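Local coordinates for ORF14 (Streptomyces clavuligerus, PDB 2WPW), which probably transfers acyl groups as a tandem GCN5-related N-acetyltransferase, binding acetyl-CoA, with its acceptor substrate unassigned, at residues 178-183 and 240-245; 249-254 and 268-273; 262-267 and 297-302. All blocks are in the same frame, centred on the assembly; numbering follows the deposited sequence.

Following the chain from the N terminus, 178-183 starts strand 180-185 and meets 240-245, at the end of strand 234-242, after helices 191-199 and 214-230; interaction 1 thus closes a loop before the other two open. Segment 249-254 then begins interaction 2, and 262-267 begins interaction 3 before 268-273 completes interaction 2, so these two cross. Both draw on strand 263-271: interaction 2 joins it to its hairpin partner 247-256, and interaction 3 to 301-307, reached through helix 280-295. A240, paired with L182 in interaction 1, also bonds through its backbone to A249 and G250 of interaction 2. Together the contacts run across neighbouring strands, from outer strand 180-185 to 301-307.

Interaction 1: 178-183 and 240-245; sequences AGYSLV and AVHDAT
This is an antiparallel pairing at the edge of the sheet: strand 180-185, outermost within the chain, lies against the end of strand 234-242 through the pairs Y180-H242, S181-V241 and L182-A240. S181 and V241 form the hydrogen-bonded pair: S181 N reaches V241 O over 2.9 Å, and V241 N gives an almost straight bond to S181 O. Just past H242, where the strand gives way to the turn, D243 N donates to G179 O over 2.7 Å. G179 has a positive phi (96°), at which a side chain would press on the carbonyl of the residue before it, so glycine suits the place.

Y180 and H242, a non-hydrogen-bonded pair, put their rings on one face of the strands. H242 CD2 sits over a face of the tyrosine ring toward its rim, 3.8 Å from Y180 CZ, with the ring planes tilted obliquely at 59°. The tyrosine hydroxyl finds its partner in H275 ND1, while H242 ND1 and T245 OG1 share a hydrogen bond of 2.7 Å that fixes the imidazole's rotation across the turn. On this same face, L182 CD2 touches A240 CB, and Y180, L182 and A240 all pack on helix 280-295, the helix that in GNAT domains follows the fourth strand; a small alanine suits A240, whose methyl sits against L280 and L284 of that helix.

The other face carries S181 and V241. V183 CG1 meets V241 CG2 at 3.9 Å, the two side chains crossing at about a right angle, and both valines touch Y193 of helix 191-199. S181 OG donates to D243 OD2, although the modelled separation is too short to be trusted; polar serine and aspartate suit this more exposed rim.

Interaction 2: 249-254 and 268-273; sequences AGYTSV and MTVVHR
A249 O accepts the backbone N-H of H272 over 2.9 Å, and H272 CB lies against the same oxygen at 3.4 Å. The methyl of A249 packs on Y180 and H275. G250 follows, opposite V271 in a non-hydrogen-bonded pair whose alpha carbons are just 4.1 Å apart. V270 O comes within 2.9 Å of G250 CA, and a side chain there would run into that oxygen, so glycine is the residue that fits. A249 and G250 together face the single residue A240 on the neighbouring strand, a classic beta bulge.

Y251 pairs with V270. Its carbonyl O receives V270 N at 3.0 Å, whereas the return bond from Y251 N to V270 O is bent and weak. Strands 247-256 and 263-271 form a beta hairpin here, consecutive in the chain and running antiparallel within a GNAT-family domain. Swung between its own N and carbonyl carbon (chi1 67°), the tyrosine ring lies beside the V270 side chain, both pointing the same way, with Y251 CE1 at 3.9 Å from V270 CB. L200 touches both side chains and W185 adds to the tyrosine side, so flat and branched apolar surfaces are well placed.

On the opposite face T252 turns its hydroxyl across the hairpin, and T252 OG1 and T269 OG1 share a hydrogen bond of 2.9 Å. Nearby Q266 and helix 280-295 cover it, N288 touching T252 and K285 touching T269; threonine suits both places, its hydroxyl satisfied by its partner across the strands while the rest of the side chain packs against the helix. At S253 the link is through solvent: a water sits 3.2 Å from S253 OG and donates to the carbonyl O of M268, modelled as selenomethionine, while the S253 backbone is hydrogen-bonded to G267.

Interaction 3: 262-267 and 297-302; sequences AYALQG and PEVRLV
A262 O is gripped by two successive backbone N-H groups, R300 N and L301 N, each 2.8 Å away. L301 N lies almost straight ahead of the oxygen, on the extension of the C=O bond, whereas R300 N stands above the carbonyl plane, 36° out of it; the two donors approach from different directions and share one oxygen as the chain enters its strand. Next, A264 N donates to L301 O over 3.0 Å, setting Y263 beside L301 and A264 beside V302 in parallel register.

Y263 and L301 share a face and lie side by side: L301 CB is over one face of the phenol ring, and L301 CD1 approaches Y263 CZ to 3.6 Å. With CG anti to its carbonyl carbon (chi1 -59°), the leucine lies along the ring; W160 also touches L301.

The other face takes small and branched groups. A264 CB touches V299 CG1 at 4.2 Å, and V302 CG1 reaches Q266 CB at 3.6 Å, the aliphatic part of the glutamine acting as an apolar surface. R300 folds back, its NH1 bonding to V299 O and its NE forming a salt bridge with D164.

The parallel pair of strands 263-271 and 301-307, linked by helix 280-295, is the beta-alpha-beta unit characteristic of the GNAT fold.

Interaction 1: 178-183 and 240-245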
ATOM      1  N   ALA A 178      32.814   6.840  -7.522  1.00 32.77           N
ATOM      2  CA  ALA A 178      33.982   5.990  -7.174  1.00 33.06           C
ATOM      3  C   ALA A 178      33.783   5.220  -5.852  1.00 32.16           C
ATOM      4  O   ALA A 178      33.231   5.785  -4.898  1.00 32.79           O
ATOM      5  CB  ALA A 178      35.299   6.824  -7.148  1.00 33.36           C
ATOM      6  N   GLY A 179      34.191   3.948  -5.802  1.00 31.06           N
ATOM      7  CA  GLY A 179      34.164   3.198  -4.560  1.00 30.23           C
ATOM      8  C   GLY A 179      32.932   2.334  -4.360  1.00 30.17           C
ATOM      9  O   GLY A 179      32.925   1.439  -3.486  1.00 30.68           O
ATOM     10  N   TYR A 180      31.908   2.550  -5.195  1.00 29.16           N
ATOM     11  CA  TYR A 180      30.617   1.846  -5.086  1.00 27.70           C
ATOM     12  C   TYR A 180      30.342   1.030  -6.356  1.00 28.54           C
ATOM     13  O   TYR A 180      30.799   1.421  -7.409  1.00 30.11           O
ATOM     14  CB  TYR A 180      29.483   2.892  -4.885  1.00 26.36           C
ATOM     15  CG  TYR A 180      29.576   3.667  -3.576  1.00 24.27           C
ATOM     16  CD1 TYR A 180      30.368   4.810  -3.457  1.00 24.95           C
ATOM     17  CD2 TYR A 180      28.900   3.234  -2.462  1.00 22.10           C
ATOM     18  CE1 TYR A 180      30.473   5.491  -2.257  1.00 23.32           C
ATOM     19  CE2 TYR A 180      28.987   3.879  -1.290  1.00 23.12           C
ATOM     20  CZ  TYR A 180      29.768   5.015  -1.166  1.00 26.24           C
ATOM     21  OH  TYR A 180      29.780   5.645   0.083  1.00 27.00           O
ATOM     22  N   SER A 181      29.563  -0.059  -6.258  1.00 28.12           N
ATOM     23  CA  SER A 181      29.058  -0.844  -7.405  1.00 29.11           C
ATOM     24  C   SER A 181      27.544  -1.041  -7.305  1.00 28.42           C
ATOM     25  O   SER A 181      26.984  -0.984  -6.206  1.00 30.66           O
ATOM     26  CB  SER A 181      29.631  -2.258  -7.387  1.00 28.87           C
ATOM     27  OG  SER A 181      31.002  -2.244  -7.188  1.00 33.47           O
ATOM     28  N   LEU A 182      26.855  -1.347  -8.386  1.00 27.44           N
ATOM     29  CA  LEU A 182      25.430  -1.631  -8.213  1.00 27.11           C
ATOM     30  C   LEU A 182      25.162  -3.119  -8.193  1.00 26.32           C
ATOM     31  O   LEU A 182      25.897  -3.889  -8.799  1.00 28.58           O
ATOM     32  CB  LEU A 182      24.631  -1.004  -9.325  1.00 27.29           C
ATOM     33  CG  LEU A 182      24.837   0.503  -9.311  1.00 28.97           C
ATOM     34  CD1 LEU A 182      24.066   1.262 -10.464  1.00 28.11           C
ATOM     35  CD2 LEU A 182      24.449   0.969  -7.917  1.00 30.03           C
ATOM     36  N   VAL A 183      24.112  -3.538  -7.505  1.00 24.74           N
ATOM     37  CA  VAL A 183      23.641  -4.949  -7.577  1.00 23.70           C
ATOM     38  C   VAL A 183      22.097  -4.928  -7.749  1.00 22.53           C
ATOM     39  O   VAL A 183      21.475  -3.913  -7.483  1.00 21.03           O
ATOM     40  CB  VAL A 183      23.953  -5.695  -6.308  1.00 23.05           C
ATOM     41  CG1 VAL A 183      25.436  -5.742  -6.087  1.00 23.59           C
ATOM     42  CG2 VAL A 183      23.291  -4.963  -5.131  1.00 22.97           C
ATOM     43  N   ALA A 240      23.126  -0.479  -3.838  1.00 18.67           N
ATOM     44  CA  ALA A 240      24.467   0.115  -3.984  1.00 19.84           C
ATOM     45  C   ALA A 240      25.466  -0.453  -2.947  1.00 20.17           C
ATOM     46  O   ALA A 240      25.234  -0.375  -1.747  1.00 20.73           O
ATOM     47  CB  ALA A 240      24.400   1.626  -3.951  1.00 18.25           C
ATOM     48  N   VAL A 241      26.557  -1.046  -3.418  1.00 21.14           N
ATOM     49  CA  VAL A 241      27.547  -1.655  -2.490  1.00 23.49           C
ATOM     50  C   VAL A 241      28.817  -0.823  -2.390  1.00 24.32           C
ATOM     51  O   VAL A 241      29.336  -0.313  -3.400  1.00 24.29           O
ATOM     52  CB  VAL A 241      27.943  -3.120  -2.843  1.00 24.63           C
ATOM     53  CG1 VAL A 241      29.018  -3.615  -1.891  1.00 25.94           C
ATOM     54  CG2 VAL A 241      26.744  -4.087  -2.778  1.00 25.22           C
ATOM     55  N   HIS A 242      29.304  -0.637  -1.172  1.00 25.38           N
ATOM     56  CA  HIS A 242      30.633   0.036  -0.990  1.00 26.36           C
ATOM     57  C   HIS A 242      31.763  -0.972  -1.113  1.00 26.75           C
ATOM     58  O   HIS A 242      31.897  -1.826  -0.250  1.00 27.76           O
ATOM     59  CB  HIS A 242      30.730   0.688   0.389  1.00 26.78           C
ATOM     60  CG  HIS A 242      31.979   1.473   0.591  1.00 26.39           C
ATOM     61  ND1 HIS A 242      32.930   1.126   1.530  1.00 30.05           N
ATOM     62  CD2 HIS A 242      32.448   2.577  -0.037  1.00 25.52           C
ATOM     63  CE1 HIS A 242      33.929   1.995   1.487  1.00 29.12           C
ATOM     64  NE2 HIS A 242      33.663   2.884   0.540  1.00 30.56           N
ATOM     65  N   ASP A 243      32.560  -0.872  -2.164  1.00 27.19           N
ATOM     66  CA  ASP A 243      33.444  -1.980  -2.567  1.00 29.04           C
ATOM     67  C   ASP A 243      34.487  -2.363  -1.519  1.00 29.90           C
ATOM     68  O   ASP A 243      34.624  -3.544  -1.154  1.00 31.23           O
ATOM     69  CB  ASP A 243      34.121  -1.660  -3.910  1.00 29.63           C
ATOM     70  CG  ASP A 243      33.117  -1.645  -5.107  1.00 32.26           C
ATOM     71  OD1 ASP A 243      33.278  -0.785  -6.010  1.00 36.53           O
ATOM     72  OD2 ASP A 243      32.184  -2.497  -5.153  1.00 30.44           O
ATOM     73  N   ALA A 244      35.224  -1.366  -1.035  1.00 29.83           N
ATOM     74  CA  ALA A 244      36.260  -1.572   0.004  1.00 29.66           C
ATOM     75  C   ALA A 244      35.725  -2.183   1.318  1.00 30.17           C
ATOM     76  O   ALA A 244      36.455  -2.907   2.008  1.00 30.81           O
ATOM     77  CB  ALA A 244      36.981  -0.265   0.285  1.00 29.19           C
ATOM     78  N   THR A 245      34.459  -1.948   1.664  1.00 28.86           N
ATOM     79  CA  THR A 245      33.944  -2.616   2.852  1.00 29.96           C
ATOM     80  C   THR A 245      32.955  -3.714   2.529  1.00 29.73           C
ATOM     81  O   THR A 245      32.616  -4.498   3.368  1.00 29.95           O
ATOM     82  CB  THR A 245      33.291  -1.649   3.826  1.00 30.58           C
ATOM     83  OG1 THR A 245      32.275  -0.911   3.134  1.00 31.87           O
ATOM     84  CG2 THR A 245      34.340  -0.648   4.415  1.00 29.94           C
TER

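Interaction 2: 249-254 and 268-273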
ATOM      1  N   ALA A 249      25.289  -0.053   0.794  1.00 22.11           N
ATOM      2  CA  ALA A 249      25.171   1.382   1.030  1.00 22.88           C
ATOM      3  C   ALA A 249      23.727   1.921   0.979  1.00 23.32           C
ATOM      4  O   ALA A 249      23.436   2.984   1.545  1.00 23.99           O
ATOM      5  CB  ALA A 249      26.000   2.140   0.056  1.00 21.40           C
ATOM      6  N   GLY A 250      22.844   1.221   0.277  1.00 22.79           N
ATOM      7  CA  GLY A 250      21.490   1.735   0.018  1.00 22.96           C
ATOM      8  C   GLY A 250      20.773   0.774  -0.919  1.00 22.78           C
ATOM      9  O   GLY A 250      21.419  -0.062  -1.558  1.00 22.50           O
ATOM     10  N   TYR A 251      19.444   0.829  -0.962  1.00 22.71           N
ATOM     11  CA  TYR A 251      18.740   0.192  -2.059  1.00 22.41           C
ATOM     12  C   TYR A 251      17.400   0.876  -2.294  1.00 22.17           C
ATOM     13  O   TYR A 251      17.001   1.773  -1.547  1.00 21.50           O
ATOM     14  CB  TYR A 251      18.501  -1.268  -1.751  1.00 22.56           C
ATOM     15  CG  TYR A 251      17.539  -1.413  -0.623  1.00 26.82           C
ATOM     16  CD1 TYR A 251      17.839  -0.937   0.657  1.00 29.26           C
ATOM     17  CD2 TYR A 251      16.305  -1.996  -0.835  1.00 30.28           C
ATOM     18  CE1 TYR A 251      16.910  -1.064   1.692  1.00 32.66           C
ATOM     19  CE2 TYR A 251      15.377  -2.121   0.180  1.00 30.77           C
ATOM     20  CZ  TYR A 251      15.666  -1.670   1.428  1.00 34.01           C
ATOM     21  OH  TYR A 251      14.679  -1.852   2.400  1.00 37.51           O
ATOM     22  N   THR A 252      16.705   0.407  -3.324  1.00 20.81           N
ATOM     23  CA  THR A 252      15.406   0.903  -3.658  1.00 20.31           C
ATOM     24  C   THR A 252      14.526  -0.216  -4.278  1.00 21.14           C
ATOM     25  O   THR A 252      15.027  -1.284  -4.649  1.00 20.87           O
ATOM     26  CB  THR A 252      15.537   2.019  -4.646  1.00 19.93           C
ATOM     27  OG1 THR A 252      14.296   2.687  -4.726  1.00 18.01           O
ATOM     28  CG2 THR A 252      15.873   1.483  -6.042  1.00 18.24           C
ATOM     29  N   SER A 253      13.217  -0.002  -4.384  1.00 20.36           N
ATOM     30  CA  SER A 253      12.423  -1.037  -5.005  1.00 19.98           C
ATOM     31  C   SER A 253      11.202  -0.533  -5.755  1.00 20.13           C
ATOM     32  O   SER A 253      10.764   0.631  -5.582  1.00 21.05           O
ATOM     33  CB  SER A 253      12.009  -2.082  -3.961  1.00 21.43           C
ATOM     34  OG  SER A 253      11.012  -1.589  -3.121  1.00 20.60           O
ATOM     35  N   VAL A 254      10.639  -1.449  -6.543  1.00 19.07           N
ATOM     36  CA  VAL A 254       9.430  -1.257  -7.325  1.00 17.07           C
ATOM     37  C   VAL A 254       8.701  -2.598  -7.350  1.00 18.26           C
ATOM     38  O   VAL A 254       9.320  -3.664  -7.504  1.00 18.45           O
ATOM     39  CB  VAL A 254       9.738  -0.848  -8.768  1.00 16.93           C
ATOM     40  CG1 VAL A 254       8.459  -1.048  -9.677  1.00 12.74           C
ATOM     41  CG2 VAL A 254      10.236   0.590  -8.809  1.00 10.14           C
HETATM   42  N   MSE A 268      10.054   2.643  -1.153  1.00 30.61           N
HETATM   43  CA  MSE A 268      11.016   3.522  -0.445  1.00 31.15           C
HETATM   44  C   MSE A 268      12.438   3.403  -0.987  1.00 29.00           C
HETATM   45  O   MSE A 268      12.825   2.368  -1.497  1.00 27.09           O
HETATM   46  CB  MSE A 268      11.014   3.138   1.016  1.00 34.06           C
HETATM   47  CG  MSE A 268      10.120   4.022   1.936  1.00 43.84           C
HETATM   48 SE   MSE A 268       8.902   5.346   0.970  1.00 62.46          SE
HETATM   49  CE  MSE A 268       9.392   6.950   2.065  1.00 56.54           C
ATOM     50  N   THR A 269      13.199   4.490  -0.905  1.00 28.24           N
ATOM     51  CA  THR A 269      14.625   4.477  -1.188  1.00 25.89           C
ATOM     52  C   THR A 269      15.378   4.708   0.112  1.00 26.79           C
ATOM     53  O   THR A 269      15.163   5.693   0.788  1.00 28.49           O
ATOM     54  CB  THR A 269      15.006   5.567  -2.190  1.00 25.60           C
ATOM     55  OG1 THR A 269      14.381   5.299  -3.460  1.00 25.56           O
ATOM     56  CG2 THR A 269      16.498   5.617  -2.393  1.00 23.00           C
ATOM     57  N   VAL A 270      16.249   3.791   0.489  1.00 25.73           N
ATOM     58  CA  VAL A 270      16.998   3.930   1.719  1.00 25.65           C
ATOM     59  C   VAL A 270      18.492   4.096   1.465  1.00 25.13           C
ATOM     60  O   VAL A 270      19.113   3.337   0.694  1.00 24.34           O
ATOM     61  CB  VAL A 270      16.784   2.685   2.587  1.00 26.77           C
ATOM     62  CG1 VAL A 270      17.477   2.831   3.968  1.00 27.27           C
ATOM     63  CG2 VAL A 270      15.321   2.478   2.811  1.00 28.96           C
ATOM     64  N   VAL A 271      19.100   5.061   2.130  1.00 25.62           N
ATOM     65  CA  VAL A 271      20.545   5.200   2.059  1.00 25.45           C
ATOM     66  C   VAL A 271      21.170   5.251   3.472  1.00 27.89           C
ATOM     67  O   VAL A 271      20.790   6.060   4.321  1.00 27.66           O
ATOM     68  CB  VAL A 271      20.947   6.439   1.223  1.00 25.21           C
ATOM     69  CG1 VAL A 271      22.462   6.633   1.210  1.00 23.03           C
ATOM     70  CG2 VAL A 271      20.427   6.314  -0.205  1.00 23.05           C
ATOM     71  N   HIS A 272      22.141   4.379   3.713  1.00 28.97           N
ATOM     72  CA  HIS A 272      22.790   4.335   5.005  1.00 32.10           C
ATOM     73  C   HIS A 272      23.430   5.657   5.438  1.00 33.13           C
ATOM     74  O   HIS A 272      24.138   6.299   4.655  1.00 32.89           O
ATOM     75  CB  HIS A 272      23.878   3.297   4.951  1.00 32.34           C
ATOM     76  CG  HIS A 272      24.458   2.970   6.288  1.00 37.18           C
ATOM     77  ND1 HIS A 272      25.720   3.375   6.665  1.00 37.65           N
ATOM     78  CD2 HIS A 272      23.955   2.261   7.330  1.00 41.08           C
ATOM     79  CE1 HIS A 272      25.981   2.914   7.874  1.00 40.26           C
ATOM     80  NE2 HIS A 272      24.920   2.251   8.307  1.00 41.99           N
ATOM     81  N   ARG A 273      23.237   6.013   6.703  1.00 35.06           N
ATOM     82  CA  ARG A 273      23.833   7.199   7.297  1.00 37.04           C
ATOM     83  C   ARG A 273      25.267   7.504   6.887  1.00 36.32           C
ATOM     84  O   ARG A 273      25.617   8.672   6.762  1.00 35.94           O
ATOM     85  CB  ARG A 273      23.734   7.116   8.820  1.00 39.77           C
ATOM     86  CG  ARG A 273      22.255   7.257   9.313  1.00 45.05           C
ATOM     87  CD  ARG A 273      22.049   7.113  10.825  1.00 53.02           C
ATOM     88  NE  ARG A 273      22.212   5.717  11.238  1.00 56.87           N
ATOM     89  CZ  ARG A 273      23.382   5.074  11.255  1.00 58.13           C
ATOM     90  NH1 ARG A 273      24.499   5.696  10.870  1.00 57.57           N
ATOM     91  NH2 ARG A 273      23.436   3.804  11.646  1.00 59.70           N
TER
HETATM   92  O   HOH W   1      12.014  -0.369  -0.368  1.00 35.35           O

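Interaction 3: 262-267 and 297-302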
ATOM      1  N   ALA A 262       0.386  -1.539 -17.506  1.00 20.75           N
ATOM      2  CA  ALA A 262       0.914  -0.170 -17.585  1.00 21.38           C
ATOM      3  C   ALA A 262       1.314   0.498 -16.234  1.00 21.60           C
ATOM      4  O   ALA A 262       1.851   1.639 -16.220  1.00 20.76           O
ATOM      5  CB  ALA A 262      -0.025   0.745 -18.380  1.00 20.33           C
ATOM      6  N   TYR A 263       1.022  -0.190 -15.120  1.00 21.66           N
ATOM      7  CA  TYR A 263       1.090   0.415 -13.773  1.00 21.59           C
ATOM      8  C   TYR A 263       2.175  -0.243 -12.885  1.00 21.31           C
ATOM      9  O   TYR A 263       2.424  -1.442 -12.981  1.00 21.57           O
ATOM     10  CB  TYR A 263      -0.222   0.210 -13.067  1.00 21.93           C
ATOM     11  CG  TYR A 263      -1.329   1.104 -13.533  1.00 24.06           C
ATOM     12  CD1 TYR A 263      -1.653   2.260 -12.829  1.00 21.65           C
ATOM     13  CD2 TYR A 263      -2.089   0.773 -14.643  1.00 22.54           C
ATOM     14  CE1 TYR A 263      -2.638   3.043 -13.238  1.00 21.26           C
ATOM     15  CE2 TYR A 263      -3.095   1.577 -15.045  1.00 20.83           C
ATOM     16  CZ  TYR A 263      -3.355   2.707 -14.342  1.00 21.08           C
ATOM     17  OH  TYR A 263      -4.375   3.537 -14.719  1.00 23.82           O
ATOM     18  N   ALA A 264       2.784   0.538 -11.994  1.00 19.59           N
ATOM     19  CA  ALA A 264       3.753  -0.026 -11.072  1.00 18.86           C
ATOM     20  C   ALA A 264       3.781   0.816  -9.779  1.00 19.31           C
ATOM     21  O   ALA A 264       3.268   1.963  -9.757  1.00 17.38           O
ATOM     22  CB  ALA A 264       5.139  -0.115 -11.709  1.00 17.66           C
ATOM     23  N   LEU A 265       4.390   0.255  -8.732  1.00 19.56           N
ATOM     24  CA  LEU A 265       4.448   0.960  -7.472  1.00 22.95           C
ATOM     25  C   LEU A 265       5.869   1.262  -7.052  1.00 24.30           C
ATOM     26  O   LEU A 265       6.715   0.349  -6.942  1.00 25.34           O
ATOM     27  CB  LEU A 265       3.696   0.181  -6.399  1.00 23.58           C
ATOM     28  CG  LEU A 265       3.773   0.661  -4.938  1.00 27.49           C
ATOM     29  CD1 LEU A 265       3.188   2.005  -4.794  1.00 29.17           C
ATOM     30  CD2 LEU A 265       2.966  -0.304  -4.067  1.00 29.87           C
ATOM     31  N   GLN A 266       6.165   2.533  -6.820  1.00 25.08           N
ATOM     32  CA  GLN A 266       7.550   2.883  -6.497  1.00 25.94           C
ATOM     33  C   GLN A 266       7.714   2.785  -4.999  1.00 26.54           C
ATOM     34  O   GLN A 266       6.978   3.464  -4.288  1.00 28.17           O
ATOM     35  CB  GLN A 266       7.838   4.324  -6.928  1.00 27.05           C
ATOM     36  CG  GLN A 266       8.952   4.935  -6.145  1.00 26.77           C
ATOM     37  CD  GLN A 266      10.242   4.505  -6.692  1.00 29.58           C
ATOM     38  OE1 GLN A 266      10.704   5.030  -7.700  1.00 33.90           O
ATOM     39  NE2 GLN A 266      10.846   3.521  -6.065  1.00 31.92           N
ATOM     40  N   GLY A 267       8.630   1.956  -4.499  1.00 25.94           N
ATOM     41  CA  GLY A 267       8.757   1.815  -3.036  1.00 27.82           C
ATOM     42  C   GLY A 267       9.719   2.835  -2.421  1.00 28.94           C
ATOM     43  O   GLY A 267      10.185   3.777  -3.089  1.00 28.82           O
ATOM     44  N   PRO A 297       8.324  -3.385 -20.175  1.00 29.16           N
ATOM     45  CA  PRO A 297       8.322  -2.327 -21.192  1.00 29.85           C
ATOM     46  C   PRO A 297       6.989  -1.533 -21.291  1.00 29.14           C
ATOM     47  O   PRO A 297       7.010  -0.374 -21.688  1.00 29.75           O
ATOM     48  CB  PRO A 297       8.632  -3.092 -22.498  1.00 31.19           C
ATOM     49  CG  PRO A 297       8.169  -4.496 -22.238  1.00 30.99           C
ATOM     50  CD  PRO A 297       8.320  -4.744 -20.769  1.00 29.31           C
ATOM     51  N   GLU A 298       5.856  -2.116 -20.908  1.00 28.35           N
ATOM     52  CA  GLU A 298       4.571  -1.380 -20.970  1.00 27.99           C
ATOM     53  C   GLU A 298       4.301  -0.437 -19.813  1.00 26.71           C
ATOM     54  O   GLU A 298       3.284   0.281 -19.826  1.00 26.39           O
ATOM     55  CB  GLU A 298       3.407  -2.324 -21.051  1.00 27.76           C
ATOM     56  CG  GLU A 298       3.118  -2.680 -22.465  1.00 33.10           C
ATOM     57  CD  GLU A 298       2.357  -3.956 -22.555  1.00 37.00           C
ATOM     58  OE1 GLU A 298       1.127  -3.961 -22.330  1.00 39.65           O
ATOM     59  OE2 GLU A 298       3.010  -4.967 -22.836  1.00 39.56           O
ATOM     60  N   VAL A 299       5.182  -0.437 -18.808  1.00 24.40           N
ATOM     61  CA  VAL A 299       4.976   0.449 -17.684  1.00 22.87           C
ATOM     62  C   VAL A 299       5.050   1.898 -18.108  1.00 24.24           C
ATOM     63  O   VAL A 299       5.988   2.333 -18.784  1.00 25.64           O
ATOM     64  CB  VAL A 299       5.943   0.223 -16.549  1.00 21.43           C
ATOM     65  CG1 VAL A 299       5.818   1.351 -15.588  1.00 20.22           C
ATOM     66  CG2 VAL A 299       5.599  -1.035 -15.827  1.00 19.26           C
ATOM     67  N   ARG A 300       4.058   2.648 -17.684  1.00 24.43           N
ATOM     68  CA  ARG A 300       3.924   4.032 -18.050  1.00 26.46           C
ATOM     69  C   ARG A 300       3.576   4.837 -16.774  1.00 26.04           C
ATOM     70  O   ARG A 300       3.977   6.005 -16.618  1.00 27.42           O
ATOM     71  CB  ARG A 300       2.807   4.129 -19.062  1.00 27.60           C
ATOM     72  CG  ARG A 300       3.194   4.543 -20.451  1.00 35.27           C
ATOM     73  CD  ARG A 300       4.244   3.679 -21.155  1.00 39.61           C
ATOM     74  NE  ARG A 300       5.056   4.622 -21.898  1.00 46.62           N
ATOM     75  CZ  ARG A 300       6.374   4.776 -21.756  1.00 52.03           C
ATOM     76  NH1 ARG A 300       7.077   3.975 -20.933  1.00 50.12           N
ATOM     77  NH2 ARG A 300       6.999   5.717 -22.479  1.00 52.36           N
ATOM     78  N   LEU A 301       2.847   4.206 -15.850  1.00 24.78           N
ATOM     79  CA  LEU A 301       2.278   4.951 -14.695  1.00 24.29           C
ATOM     80  C   LEU A 301       2.804   4.425 -13.372  1.00 23.10           C
ATOM     81  O   LEU A 301       2.469   3.315 -13.015  1.00 22.86           O
ATOM     82  CB  LEU A 301       0.742   4.911 -14.716  1.00 23.29           C
ATOM     83  CG  LEU A 301       0.088   5.494 -15.977  1.00 23.32           C
ATOM     84  CD1 LEU A 301      -1.417   5.325 -15.972  1.00 17.28           C
ATOM     85  CD2 LEU A 301       0.449   6.949 -16.145  1.00 20.08           C
ATOM     86  N   VAL A 302       3.627   5.212 -12.659  1.00 23.10           N
ATOM     87  CA  VAL A 302       4.267   4.752 -11.413  1.00 22.19           C
ATOM     88  C   VAL A 302       3.807   5.598 -10.233  1.00 22.81           C
ATOM     89  O   VAL A 302       3.770   6.837 -10.309  1.00 23.98           O
ATOM     90  CB  VAL A 302       5.791   4.803 -11.555  1.00 22.62           C
ATOM     91  CG1 VAL A 302       6.540   4.222 -10.301  1.00 19.54           C
ATOM     92  CG2 VAL A 302       6.217   4.087 -12.894  1.00 20.49           C
TER